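PP1b (Porcine reproductive and respiratory syndrome virus, PDB 6JDR) probably unwinds RNA and DNA duplexes with 5' to 3' polarity, powered by ATP hydrolysis, as the nsp10 helicase portion of the viral replicase polyprotein. Local coordinates at residues 135-140 with 238-243; 168-173 with 215-220. The protein carries 1 engineered substitution. All coordinates share one frame; numbering follows the deposited sequence.

Interaction 1. Residues 135-140 with 238-243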
loop_
_atom_site.group_PDB
_atom_site.type_symbol
_atom_site.label_atom_id
_atom_site.label_comp_id
_atom_site.label_asym_id
_atom_site.label_seq_id
_atom_site.Cartn_x
_atom_site.Cartn_y
_atom_site.Cartn_z
ATOM N N VAL A 135 18.836 -0.598 -10.020
ATOM C CA VAL A 135 19.455 -0.467 -8.692
ATOM C C VAL A 135 18.527 0.304 -7.738
ATOM O O VAL A 135 18.475 0.009 -6.544
ATOM C CB VAL A 135 20.888 0.138 -8.735
ATOM C CG1 VAL A 135 20.917 1.504 -9.401
ATOM C CG2 VAL A 135 21.473 0.234 -7.331
ATOM N N ALA A 136 17.781 1.267 -8.275
ATOM C CA ALA A 136 16.752 1.968 -7.510
ATOM C C ALA A 136 15.560 1.056 -7.230
ATOM O O ALA A 136 14.981 1.099 -6.140
ATOM C CB ALA A 136 16.297 3.212 -8.256
ATOM N N VAL A 137 15.194 0.235 -8.214
ATOM C CA VAL A 137 14.113 -0.739 -8.049
ATOM C C VAL A 137 14.409 -1.656 -6.859
ATOM O O VAL A 137 13.557 -1.843 -5.990
ATOM C CB VAL A 137 13.891 -1.576 -9.334
ATOM C CG1 VAL A 137 13.008 -2.788 -9.067
ATOM C CG2 VAL A 137 13.275 -0.719 -10.430
ATOM N N ALA A 138 15.618 -2.214 -6.825
ATOM C CA ALA A 138 16.043 -3.093 -5.727
ATOM C C ALA A 138 15.930 -2.401 -4.369
ATOM O O ALA A 138 15.336 -2.937 -3.434
ATOM C CB ALA A 138 17.470 -3.565 -5.956
ATOM N N SER A 139 16.494 -1.202 -4.281
ATOM C CA SER A 139 16.438 -0.391 -3.070
ATOM C C SER A 139 14.997 -0.075 -2.655
ATOM O O SER A 139 14.613 -0.285 -1.505
ATOM C CB SER A 139 17.224 0.906 -3.283
ATOM O OG SER A 139 16.940 1.860 -2.274
ATOM N N ASN A 140 14.205 0.425 -3.596
ATOM C CA ASN A 140 12.825 0.820 -3.314
ATOM C C ASN A 140 11.900 -0.348 -2.974
ATOM O O ASN A 140 10.942 -0.175 -2.218
ATOM C CB ASN A 140 12.253 1.619 -4.488
ATOM C CG ASN A 140 12.865 3.004 -4.602
ATOM O OD1 ASN A 140 13.117 3.667 -3.596
ATOM N ND2 ASN A 140 13.098 3.453 -5.828
ATOM N N LEU A 238 7.633 2.842 -11.864
ATOM C CA LEU A 238 7.318 3.470 -10.579
ATOM C C LEU A 238 8.391 3.180 -9.534
ATOM O O LEU A 238 8.913 4.093 -8.898
ATOM C CB LEU A 238 5.966 2.988 -10.048
ATOM C CG LEU A 238 4.708 3.369 -10.835
ATOM C CD1 LEU A 238 3.472 2.883 -10.092
ATOM C CD2 LEU A 238 4.633 4.870 -11.085
ATOM N N LEU A 239 8.725 1.904 -9.372
ATOM C CA LEU A 239 9.727 1.495 -8.397
ATOM C C LEU A 239 11.120 2.070 -8.660
ATOM O O LEU A 239 11.956 2.092 -7.759
ATOM C CB LEU A 239 9.788 -0.025 -8.302
ATOM C CG LEU A 239 8.583 -0.624 -7.581
ATOM C CD1 LEU A 239 8.556 -2.138 -7.729
ATOM C CD2 LEU A 239 8.590 -0.226 -6.114
ATOM N N SER A 240 11.371 2.531 -9.881
ATOM C CA SER A 240 12.598 3.266 -10.176
ATOM C C SER A 240 12.618 4.662 -9.537
ATOM O O SER A 240 13.691 5.218 -9.315
ATOM C CB SER A 240 12.789 3.397 -11.690
ATOM O OG SER A 240 12.928 2.127 -12.295
ATOM N N LYS A 241 11.437 5.222 -9.261
ATOM C CA LYS A 241 11.301 6.586 -8.740
ATOM C C LYS A 241 10.825 6.679 -7.282
ATOM O O LYS A 241 11.167 7.632 -6.584
ATOM C CB LYS A 241 10.342 7.386 -9.628
ATOM C CG LYS A 241 10.874 7.690 -11.023
ATOM C CD LYS A 241 11.956 8.760 -10.992
ATOM C CE LYS A 241 12.417 9.128 -12.394
ATOM N NZ LYS A 241 13.492 10.159 -12.381
ATOM N N THR A 242 10.041 5.709 -6.820
ATOM C CA THR A 242 9.466 5.777 -5.476
ATOM C C THR A 242 9.224 4.391 -4.895
ATOM O O THR A 242 9.337 3.389 -5.600
ATOM C CB THR A 242 8.135 6.564 -5.488
ATOM O OG1 THR A 242 7.604 6.657 -4.160
ATOM C CG2 THR A 242 7.106 5.894 -6.387
ATOM N N THR A 243 8.904 4.346 -3.603
ATOM C CA THR A 243 8.432 3.121 -2.963
ATOM C C THR A 243 6.921 3.083 -3.089
ATOM O O THR A 243 6.288 4.108 -3.354
ATOM C CB THR A 243 8.827 3.039 -1.471
ATOM O OG1 THR A 243 8.157 4.063 -0.725
ATOM C CG2 THR A 243 10.327 3.194 -1.301
HETATM O O HOH W 1 14.826 6.038 -6.454
#
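The helix carrying Val-137 and Asn-140 runs close against the C-terminal part of helix 232-239 and the residues after it, with the CA atoms of Val-137 and Ser-240 4.8 Å apart and those of Asn-140 and Thr-243 5.0 Å apart. Asn-140 supplies the polar link. With CG anti to its own carbonyl carbon (chi1 -71°), the amide is carried toward segment 238-243, where Asn-140 ND2 donates a bond of 2.6 Å to Leu-239 O. That acceptor lies close to the amide plane, whereas the donor is tilted 32° from the carbonyl plane. The same nitrogen donates to a water that in turn donates to Ser-240 O, so the successive carbonyls of Leu-239 and Ser-240 are tied, one directly and one through water, to a single amide. Leu-239 O also receives a CA-H contact from Val-137, 3.6 Å from CA to O. Beyond the amide, the Thr-243 side chain crosses that of Asn-140 at about a right angle, its CG2 3.6 Å from Asn-140 OD1. Val-137 sends CG2 to within 3.4 Å of Ser-240 OG, a hydroxyl whose bonds go to Leu-236 O and Asn-133 N. Helix 134-142 leads into strand 145-148 and segment 238-243 into the adjacent strand 245-248, so an asparagine-to-backbone bond joins two approaches to the parallel sheet of a RecA-like superfamily 1 helicase domain.

Interaction 2. Residues 168-173 with 215-220; sequences VIYTPT and GWCPGK
Tyr-170 sets its phenol end against the backbone of Gly-215, Trp-216 and Cys-217, its OH coming within 3.5 Å of CD1 of the Trp-216 indole. Cys-217 N donates to Tyr-170 OH at 2.9 Å, nearly straight at 175°, and arrives at the ring edge near its plane. Also at the ring edge, the O of Gly-215 sits 3.5 Å from Tyr-170 CE1, so backbone atoms of the loop border the phenol rim. The sheet topology explains the meeting: strand 168-171 lies between the parallel strands 208-211 and 222-224, and the loop holding 215-220 connects these two neighbours, passing across the strand between them. Val-168, two residues before Tyr-170 and directed to the same side, continues the contact. Because Val-168 CG1 stands opposite the backbone N (chi1 -179°), it lies over one face of the Tyr-170 ring, toward its rim, 3.5 Å above the plane, and also approaches Cys-217 SG at 4.2 Å. The other branch, Val-168 CG2, packs on the bare backbone of Gly-219, 3.8 Å from its CA. Arg-210 of strand 208-211 touches the side chains of Val-168, Tyr-170 and Cys-217.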
loop_
_atom_site.group_PDB
_atom_site.type_symbol
_atom_site.label_atom_id
_atom_site.label_comp_id
_atom_site.label_asym_id
_atom_site.label_seq_id
_atom_site.Cartn_x
_atom_site.Cartn_y
_atom_site.Cartn_z
ATOM N N VAL A 168 -0.765 9.541 -3.766
ATOM C CA VAL A 168 -1.036 9.173 -5.154
ATOM C C VAL A 168 -1.399 7.692 -5.214
ATOM O O VAL A 168 -0.704 6.851 -4.641
ATOM C CB VAL A 168 0.186 9.430 -6.060
ATOM C CG1 VAL A 168 -0.128 9.068 -7.508
ATOM C CG2 VAL A 168 0.629 10.883 -5.961
ATOM N N ILE A 169 -2.492 7.381 -5.906
ATOM C CA ILE A 169 -2.935 6.005 -6.081
ATOM C C ILE A 169 -2.852 5.639 -7.563
ATOM O O ILE A 169 -3.565 6.208 -8.393
ATOM C CB ILE A 169 -4.370 5.810 -5.548
ATOM C CG1 ILE A 169 -4.410 6.088 -4.039
ATOM C CG2 ILE A 169 -4.871 4.398 -5.833
ATOM C CD1 ILE A 169 -5.794 6.368 -3.490
ATOM N N TYR A 170 -1.963 4.701 -7.890
ATOM C CA TYR A 170 -1.824 4.207 -9.254
ATOM C C TYR A 170 -2.727 2.993 -9.455
ATOM O O TYR A 170 -2.825 2.132 -8.578
ATOM C CB TYR A 170 -0.370 3.847 -9.556
ATOM C CG TYR A 170 0.575 5.028 -9.523
ATOM C CD1 TYR A 170 0.747 5.835 -10.643
ATOM C CD2 TYR A 170 1.302 5.337 -8.372
ATOM C CE1 TYR A 170 1.612 6.914 -10.620
ATOM C CE2 TYR A 170 2.171 6.416 -8.339
ATOM C CZ TYR A 170 2.326 7.200 -9.464
ATOM O OH TYR A 170 3.188 8.273 -9.443
ATOM N N THR A 171 -3.377 2.929 -10.614
ATOM C CA THR A 171 -4.367 1.896 -10.886
ATOM C C THR A 171 -4.309 1.494 -12.372
ATOM O O THR A 171 -4.142 2.357 -13.238
ATOM C CB THR A 171 -5.773 2.379 -10.469
ATOM O OG1 THR A 171 -6.714 1.302 -10.556
ATOM C CG2 THR A 171 -6.242 3.539 -11.340
ATOM N N PRO A 172 -4.426 0.182 -12.663
ATOM C CA PRO A 172 -4.131 -0.369 -13.991
ATOM C C PRO A 172 -5.073 -0.005 -15.143
ATOM O O PRO A 172 -4.593 0.228 -16.250
ATOM C CB PRO A 172 -4.164 -1.886 -13.758
ATOM C CG PRO A 172 -5.018 -2.067 -12.556
ATOM C CD PRO A 172 -4.714 -0.886 -11.690
ATOM N N THR A 173 -6.384 0.023 -14.913
ATOM C CA THR A 173 -7.339 0.234 -16.007
ATOM C C THR A 173 -8.269 1.406 -15.761
ATOM O O THR A 173 -8.331 1.944 -14.658
ATOM C CB THR A 173 -8.204 -1.012 -16.259
ATOM O OG1 THR A 173 -9.168 -1.156 -15.207
ATOM C CG2 THR A 173 -7.330 -2.271 -16.348
ATOM N N GLY A 215 2.632 6.784 -15.917
ATOM C CA GLY A 215 3.964 6.863 -15.322
ATOM C C GLY A 215 3.993 7.685 -14.048
ATOM O O GLY A 215 2.961 8.162 -13.582
ATOM N N TRP A 216 5.192 7.861 -13.498
ATOM C CA TRP A 216 5.367 8.487 -12.186
ATOM C C TRP A 216 4.993 9.966 -12.171
ATOM O O TRP A 216 5.324 10.708 -13.096
ATOM C CB TRP A 216 6.817 8.332 -11.720
ATOM C CG TRP A 216 7.074 8.890 -10.353
ATOM C CD1 TRP A 216 6.627 8.389 -9.167
ATOM C CD2 TRP A 216 7.840 10.055 -10.032
ATOM N NE1 TRP A 216 7.063 9.170 -8.125
ATOM C CE2 TRP A 216 7.813 10.200 -8.629
ATOM C CE3 TRP A 216 8.545 10.992 -10.794
ATOM C CZ2 TRP A 216 8.466 11.244 -7.969
ATOM C CZ3 TRP A 216 9.195 12.030 -10.140
ATOM C CH2 TRP A 216 9.150 12.147 -8.740
ATOM N N CYS A 217 4.290 10.375 -11.118
ATOM C CA CYS A 217 4.083 11.789 -10.818
ATOM C C CYS A 217 4.281 12.002 -9.311
ATOM O O CYS A 217 3.941 11.129 -8.507
ATOM C CB CYS A 217 2.700 12.264 -11.291
ATOM S SG CYS A 217 1.323 11.984 -10.151
ATOM N N PRO A 218 4.842 13.161 -8.926
ATOM C CA PRO A 218 5.291 13.360 -7.548
ATOM C C PRO A 218 4.156 13.357 -6.525
ATOM O O PRO A 218 3.046 13.800 -6.820
ATOM C CB PRO A 218 5.973 14.730 -7.596
ATOM C CG PRO A 218 5.289 15.446 -8.706
ATOM C CD PRO A 218 4.951 14.395 -9.725
ATOM N N GLY A 219 4.453 12.847 -5.335
ATOM C CA GLY A 219 3.489 12.777 -4.247
ATOM C C GLY A 219 4.181 12.399 -2.951
ATOM O O GLY A 219 5.400 12.216 -2.921
ATOM N N LYS A 220 3.405 12.279 -1.880
ATOM C CA LYS A 220 3.964 11.929 -0.580
ATOM C C LYS A 220 4.075 10.413 -0.486
ATOM O O LYS A 220 5.171 9.866 -0.606
ATOM C CB LYS A 220 3.132 12.531 0.567
ATOM C CG LYS A 220 2.795 14.010 0.399
ATOM C CD LYS A 220 4.008 14.867 0.045
ATOM C CE LYS A 220 3.604 16.282 -0.341
ATOM N NZ LYS A 220 4.709 16.992 -1.046
#

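How the interactions relate
Interactions 1 and 2 lie about 14 Å apart, centre to centre, and are both partly buried, the second nested in the chain loop closed by the first. The end of helix 232-239 and the residues after it connect them: Leu-238, facing away from 135-140, packs CD1 3.6 Å from Tyr-170 CG and also reaches Trp-216, while Lys-241 and Thr-242 lie against the indole. Segment 238-243 therefore meets helix 134-142 mainly through its backbone carbonyls, with some apolar packing, and meets the loop 215-220 through side-chain packing. In interaction 1 a side-chain amide donates to a backbone carbonyl; in interaction 2, on the sheet itself, a backbone amide donates to an aromatic hydroxyl amid apolar contacts.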